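Local coordinates for 165aa long hypothetical protein (Pyrococcus horikoshii, PDB 2DC4) that is of unknown function but belongs to the CYTH family, whose members typically act on triphosphate-bearing substrates within a barrel of antiparallel strands, at residues 5-18 against 146-159. Residues are numbered along the deposited sequence; the frame is centred on the assembly and turned at random.
Sequences VKFRVNFEDIKRKI and RLGLKEEDVEPKLY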
loop_
_atom_site.group_PDB
_atom_site.type_symbol
_atom_site.label_atom_id
_atom_site.label_comp_id
_atom_site.label_asym_id
_atom_site.label_seq_id
_atom_site.Cartn_x
_atom_site.Cartn_y
_atom_site.Cartn_z
ATOM N N VAL A 5 9.278 21.570 -13.131
ATOM C CA VAL A 5 10.615 22.135 -13.077
ATOM C C VAL A 5 10.815 22.637 -11.653
ATOM O O VAL A 5 9.931 23.276 -11.080
ATOM C CB VAL A 5 10.780 23.305 -14.060
ATOM C CG1 VAL A 5 12.208 23.828 -14.011
ATOM C CG2 VAL A 5 10.438 22.837 -15.469
ATOM N N LYS A 6 11.978 22.336 -11.091
ATOM C CA LYS A 6 12.310 22.724 -9.726
ATOM C C LYS A 6 13.289 23.890 -9.739
ATOM O O LYS A 6 14.207 23.921 -10.559
ATOM C CB LYS A 6 12.943 21.536 -8.994
ATOM C CG LYS A 6 13.247 21.786 -7.520
ATOM C CD LYS A 6 13.991 20.605 -6.895
ATOM C CE LYS A 6 13.186 19.320 -6.989
ATOM N NZ LYS A 6 13.925 18.171 -6.390
ATOM N N PHE A 7 13.092 24.836 -8.827
ATOM C CA PHE A 7 13.961 26.007 -8.723
ATOM C C PHE A 7 14.461 26.220 -7.300
ATOM O O PHE A 7 13.722 26.022 -6.333
ATOM C CB PHE A 7 13.222 27.281 -9.156
ATOM C CG PHE A 7 12.689 27.236 -10.560
ATOM C CD1 PHE A 7 11.478 26.608 -10.841
ATOM C CD2 PHE A 7 13.392 27.831 -11.600
ATOM C CE1 PHE A 7 10.973 26.576 -12.138
ATOM C CE2 PHE A 7 12.894 27.807 -12.904
ATOM C CZ PHE A 7 11.682 27.179 -13.174
ATOM N N ARG A 8 15.719 26.635 -7.172
ATOM C CA ARG A 8 16.279 26.923 -5.856
ATOM C C ARG A 8 15.833 28.366 -5.650
ATOM O O ARG A 8 16.071 29.223 -6.506
ATOM C CB ARG A 8 17.807 26.815 -5.895
ATOM C CG ARG A 8 18.432 26.264 -4.630
ATOM C CD ARG A 8 19.792 25.642 -4.936
ATOM N NE ARG A 8 20.147 24.630 -3.948
ATOM C CZ ARG A 8 20.779 23.500 -4.237
ATOM N NH1 ARG A 8 21.130 23.239 -5.483
ATOM N NH2 ARG A 8 21.044 22.621 -3.286
ATOM N N VAL A 9 15.177 28.647 -4.532
ATOM C CA VAL A 9 14.653 29.988 -4.313
ATOM C C VAL A 9 14.792 30.530 -2.903
ATOM O O VAL A 9 15.176 29.814 -1.979
ATOM C CB VAL A 9 13.146 30.031 -4.611
ATOM C CG1 VAL A 9 12.863 29.546 -6.016
ATOM C CG2 VAL A 9 12.408 29.174 -3.581
ATOM N N ASN A 10 14.475 31.813 -2.758
ATOM C CA ASN A 10 14.456 32.436 -1.445
ATOM C C ASN A 10 12.979 32.343 -1.071
ATOM O O ASN A 10 12.120 32.953 -1.718
ATOM C CB ASN A 10 14.889 33.900 -1.488
ATOM C CG ASN A 10 14.744 34.578 -0.133
ATOM O OD1 ASN A 10 13.633 34.886 0.300
ATOM N ND2 ASN A 10 15.865 34.796 0.550
ATOM N N PHE A 11 12.691 31.555 -0.043
ATOM C CA PHE A 11 11.324 31.327 0.406
ATOM C C PHE A 11 10.424 32.549 0.518
ATOM O O PHE A 11 9.368 32.614 -0.112
ATOM C CB PHE A 11 11.326 30.614 1.758
ATOM C CG PHE A 11 9.953 30.259 2.240
ATOM C CD1 PHE A 11 9.295 29.146 1.733
ATOM C CD2 PHE A 11 9.292 31.073 3.152
ATOM C CE1 PHE A 11 7.994 28.850 2.125
ATOM C CE2 PHE A 11 7.996 30.788 3.551
ATOM C CZ PHE A 11 7.343 29.672 3.034
ATOM N N GLU A 12 10.825 33.510 1.340
ATOM C CA GLU A 12 10.020 34.701 1.552
ATOM C C GLU A 12 9.741 35.505 0.286
ATOM O O GLU A 12 8.611 35.925 0.051
ATOM C CB GLU A 12 10.679 35.600 2.606
ATOM C CG GLU A 12 10.708 35.005 4.015
ATOM C CD GLU A 12 11.801 33.964 4.215
ATOM O OE1 GLU A 12 11.837 33.348 5.306
ATOM O OE2 GLU A 12 12.628 33.765 3.293
ATOM N N ASP A 13 10.767 35.710 -0.532
ATOM C CA ASP A 13 10.609 36.480 -1.759
ATOM C C ASP A 13 9.660 35.824 -2.759
ATOM O O ASP A 13 8.750 36.471 -3.279
ATOM C CB ASP A 13 11.973 36.701 -2.426
ATOM C CG ASP A 13 12.968 37.397 -1.511
ATOM O OD1 ASP A 13 12.597 38.413 -0.884
ATOM O OD2 ASP A 13 14.126 36.936 -1.423
ATOM N N ILE A 14 9.860 34.537 -3.018
ATOM C CA ILE A 14 9.020 33.840 -3.984
ATOM C C ILE A 14 7.583 33.640 -3.500
ATOM O O ILE A 14 6.649 33.649 -4.303
ATOM C CB ILE A 14 9.646 32.486 -4.383
ATOM C CG1 ILE A 14 9.117 32.061 -5.754
ATOM C CG2 ILE A 14 9.347 31.428 -3.332
ATOM C CD1 ILE A 14 9.601 32.947 -6.893
ATOM N N LYS A 15 7.403 33.468 -2.193
ATOM C CA LYS A 15 6.065 33.297 -1.636
ATOM C C LYS A 15 5.296 34.580 -1.939
ATOM O O LYS A 15 4.147 34.546 -2.379
ATOM C CB LYS A 15 6.139 33.065 -0.122
ATOM C CG LYS A 15 4.786 32.897 0.565
ATOM C CD LYS A 15 4.963 32.511 2.028
ATOM C CE LYS A 15 3.627 32.311 2.735
ATOM N NZ LYS A 15 2.831 33.568 2.841
ATOM N N ARG A 16 5.955 35.713 -1.714
ATOM C CA ARG A 16 5.360 37.015 -1.980
ATOM C C ARG A 16 4.995 37.154 -3.460
ATOM O O ARG A 16 3.915 37.639 -3.794
ATOM C CB ARG A 16 6.333 38.128 -1.570
ATOM C CG ARG A 16 5.808 39.532 -1.821
ATOM C CD ARG A 16 6.721 40.612 -1.240
ATOM N NE ARG A 16 7.545 40.136 -0.132
ATOM C CZ ARG A 16 8.873 40.082 -0.154
ATOM N NH1 ARG A 16 9.540 40.475 -1.233
ATOM N NH2 ARG A 16 9.538 39.636 0.904
ATOM N N LYS A 17 5.892 36.724 -4.345
ATOM C CA LYS A 17 5.636 36.812 -5.783
ATOM C C LYS A 17 4.471 35.933 -6.214
ATOM O O LYS A 17 3.619 36.358 -6.987
ATOM C CB LYS A 17 6.879 36.414 -6.584
ATOM C CG LYS A 17 8.031 37.403 -6.514
ATOM C CD LYS A 17 7.719 38.708 -7.238
ATOM C CE LYS A 17 7.772 38.555 -8.754
ATOM N NZ LYS A 17 7.697 39.883 -9.430
ATOM N N ILE A 18 4.439 34.698 -5.721
ATOM C CA ILE A 18 3.366 33.779 -6.078
ATOM C C ILE A 18 2.016 34.349 -5.654
ATOM O O ILE A 18 1.034 34.266 -6.393
ATOM C CB ILE A 18 3.592 32.401 -5.420
ATOM C CG1 ILE A 18 4.772 31.699 -6.101
ATOM C CG2 ILE A 18 2.329 31.544 -5.526
ATOM C CD1 ILE A 18 5.272 30.475 -5.360
ATOM N N ARG A 146 7.538 34.994 -15.143
ATOM C CA ARG A 146 6.675 35.987 -14.532
ATOM C C ARG A 146 7.037 36.124 -13.055
ATOM O O ARG A 146 6.769 37.151 -12.432
ATOM C CB ARG A 146 5.209 35.596 -14.693
ATOM C CG ARG A 146 4.271 36.667 -14.193
ATOM C CD ARG A 146 2.920 36.531 -14.837
ATOM N NE ARG A 146 1.983 37.530 -14.335
ATOM C CZ ARG A 146 0.725 37.616 -14.745
ATOM N NH1 ARG A 146 0.281 36.764 -15.658
ATOM N NH2 ARG A 146 -0.084 38.544 -14.248
ATOM N N LEU A 147 7.652 35.082 -12.502
ATOM C CA LEU A 147 8.076 35.096 -11.109
ATOM C C LEU A 147 9.524 35.570 -10.995
ATOM O O LEU A 147 10.088 35.595 -9.907
ATOM C CB LEU A 147 7.945 33.698 -10.489
ATOM C CG LEU A 147 6.516 33.157 -10.337
ATOM C CD1 LEU A 147 6.580 31.684 -9.945
ATOM C CD2 LEU A 147 5.755 33.955 -9.281
ATOM N N GLY A 148 10.124 35.930 -12.126
ATOM C CA GLY A 148 11.497 36.407 -12.103
ATOM C C GLY A 148 12.551 35.320 -12.016
ATOM O O GLY A 148 13.705 35.590 -11.683
ATOM N N LEU A 149 12.164 34.085 -12.311
ATOM C CA LEU A 149 13.105 32.978 -12.268
ATOM C C LEU A 149 13.739 32.805 -13.644
ATOM O O LEU A 149 13.141 33.169 -14.656
ATOM C CB LEU A 149 12.373 31.702 -11.853
ATOM C CG LEU A 149 11.779 31.789 -10.443
ATOM C CD1 LEU A 149 10.827 30.634 -10.197
ATOM C CD2 LEU A 149 12.909 31.777 -9.418
ATOM N N LYS A 150 14.945 32.243 -13.667
ATOM C CA LYS A 150 15.687 32.014 -14.904
ATOM C C LYS A 150 16.237 30.590 -14.940
ATOM O O LYS A 150 16.138 29.853 -13.964
ATOM C CB LYS A 150 16.851 33.008 -15.012
ATOM C CG LYS A 150 16.429 34.464 -15.035
ATOM C CD LYS A 150 17.631 35.391 -15.167
ATOM C CE LYS A 150 18.535 35.310 -13.948
ATOM N NZ LYS A 150 19.664 36.276 -14.039
ATOM N N GLU A 151 16.830 30.205 -16.064
ATOM C CA GLU A 151 17.385 28.866 -16.190
ATOM C C GLU A 151 18.475 28.569 -15.164
ATOM O O GLU A 151 18.615 27.430 -14.726
ATOM C CB GLU A 151 17.928 28.652 -17.603
ATOM C CG GLU A 151 16.836 28.607 -18.657
ATOM C CD GLU A 151 17.381 28.470 -20.063
ATOM O OE1 GLU A 151 18.168 27.530 -20.306
ATOM O OE2 GLU A 151 17.019 29.297 -20.925
ATOM N N GLU A 152 19.242 29.583 -14.774
ATOM C CA GLU A 152 20.308 29.358 -13.797
ATOM C C GLU A 152 19.757 29.003 -12.422
ATOM O O GLU A 152 20.494 28.519 -11.562
ATOM C CB GLU A 152 21.218 30.594 -13.671
ATOM C CG GLU A 152 20.510 31.871 -13.244
ATOM C CD GLU A 152 21.469 33.036 -13.003
ATOM O OE1 GLU A 152 22.491 33.140 -13.718
ATOM O OE2 GLU A 152 21.189 33.860 -12.104
ATOM N N ASP A 153 18.462 29.241 -12.222
ATOM C CA ASP A 153 17.815 28.964 -10.941
ATOM C C ASP A 153 17.334 27.526 -10.828
ATOM O O ASP A 153 16.954 27.075 -9.744
ATOM C CB ASP A 153 16.608 29.886 -10.749
ATOM C CG ASP A 153 16.991 31.351 -10.691
ATOM O OD1 ASP A 153 16.306 32.170 -11.334
ATOM O OD2 ASP A 153 17.971 31.682 -9.989
ATOM N N VAL A 154 17.341 26.812 -11.942
ATOM C CA VAL A 154 16.862 25.433 -11.951
ATOM C C VAL A 154 17.740 24.467 -11.165
ATOM O O VAL A 154 18.970 24.578 -11.169
ATOM C CB VAL A 154 16.716 24.915 -13.401
ATOM C CG1 VAL A 154 16.337 23.437 -13.401
ATOM C CG2 VAL A 154 15.658 25.724 -14.135
ATOM N N GLU A 155 17.090 23.531 -10.474
ATOM C CA GLU A 155 17.779 22.497 -9.712
ATOM C C GLU A 155 17.290 21.157 -10.257
ATOM O O GLU A 155 16.147 20.762 -10.030
ATOM C CB GLU A 155 17.455 22.600 -8.219
ATOM C CG GLU A 155 18.085 21.480 -7.394
ATOM C CD GLU A 155 19.554 21.267 -7.733
ATOM O OE1 GLU A 155 20.362 22.188 -7.503
ATOM O OE2 GLU A 155 19.906 20.184 -8.240
ATOM N N PRO A 156 18.153 20.444 -10.994
ATOM C CA PRO A 156 17.798 19.147 -11.580
ATOM C C PRO A 156 17.701 17.992 -10.583
ATOM O O PRO A 156 16.885 17.087 -10.749
ATOM C CB PRO A 156 18.915 18.904 -12.601
ATOM C CG PRO A 156 19.560 20.257 -12.790
ATOM C CD PRO A 156 19.497 20.852 -11.422
ATOM N N LYS A 157 18.533 18.026 -9.550
ATOM C CA LYS A 157 18.552 16.951 -8.566
ATOM C C LYS A 157 17.238 16.708 -7.834
ATOM O O LYS A 157 16.475 17.633 -7.563
ATOM C CB LYS A 157 19.657 17.201 -7.539
ATOM C CG LYS A 157 21.070 17.111 -8.101
ATOM C CD LYS A 157 22.104 17.291 -6.995
ATOM C CE LYS A 157 23.513 17.037 -7.502
ATOM N NZ LYS A 157 24.521 17.137 -6.406
ATOM N N LEU A 158 16.990 15.441 -7.519
ATOM C CA LEU A 158 15.789 15.046 -6.791
ATOM C C LEU A 158 16.017 15.362 -5.317
ATOM O O LEU A 158 17.154 15.453 -4.869
ATOM C CB LEU A 158 15.552 13.546 -6.962
ATOM C CG LEU A 158 15.509 13.047 -8.406
ATOM C CD1 LEU A 158 15.443 11.524 -8.421
ATOM C CD2 LEU A 158 14.309 13.653 -9.119
ATOM N N TYR A 159 14.937 15.521 -4.561
ATOM C CA TYR A 159 15.063 15.828 -3.146
ATOM C C TYR A 159 15.851 14.776 -2.380
ATOM O O TYR A 159 16.598 15.109 -1.464
ATOM C CB TYR A 159 13.676 16.006 -2.521
ATOM C CG TYR A 159 13.021 17.306 -2.920
ATOM C CD1 TYR A 159 11.717 17.335 -3.414
ATOM C CD2 TYR A 159 13.719 18.511 -2.830
ATOM C CE1 TYR A 159 11.127 18.542 -3.819
ATOM C CE2 TYR A 159 13.142 19.712 -3.226
ATOM C CZ TYR A 159 11.848 19.720 -3.722
ATOM O OH TYR A 159 11.293 20.911 -4.142
HETATM O O HOH W 1 14.113 20.704 -12.179
#
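Lys-6 NZ is held by two groups of the 146-159 segment. Lys-6 NZ donates to Lys-157 O at 2.9 Å, in the carbonyl plane and on a lone pair. It also sits over the centre of the Tyr-159 ring, 3.4 Å from the centroid and 6° off the normal, a cation-pi contact. The CE methylene lies over the same ring. The chain runs straight from CA and then bends at chi3 (-60°), which turns the ammonium over the ring. Lys-6 closes the EXEXK signature of the CYTH family on the first barrel strand; in relatives this motif serves the triphosphate site, and probably here too.

The backbones join at a single beta bridge, Phe-7 with Val-154. Arg-8 N donates to Asp-153 O, and Glu-155 N donates to Lys-6 O from above the carbonyl plane. A water links Lys-6 N to Glu-155 O. The bridge places a loop beside strand 2-8, which also pairs with strand 121-128 of the barrel.

The Phe-7 ring takes Leu-149 CD1 over one face, 4.0 Å from its centroid. Asp-153 CB and Lys-150 O lie at its edge, and Trp-141 meets it edge-to-face. Val-154 CG2 touches Phe-7 CE2 at 3.7 Å. Farther along, Leu-147 CD2 rests against Lys-17 CB and Ile-18 CG1 of helix 11-21, while Ile-14 CD1 meets Leu-147 CB. Gly-148, between Leu-147 and Leu-149, is the first residue past helix 133-146 and closes it in a Schellman motif.

Glu-155 OE2 accepts from Lys-157 N through its anti lone pair, so the carboxylate is anchored to its own loop. Apolar packing runs from the strand to helix 11-21, and the polar bonds gather at the strand. There the Lys-157 carbonyl and the Tyr-159 face together fix the Lys-6 ammonium, while Asp-125 and Asn-115 hold Tyr-159 OH.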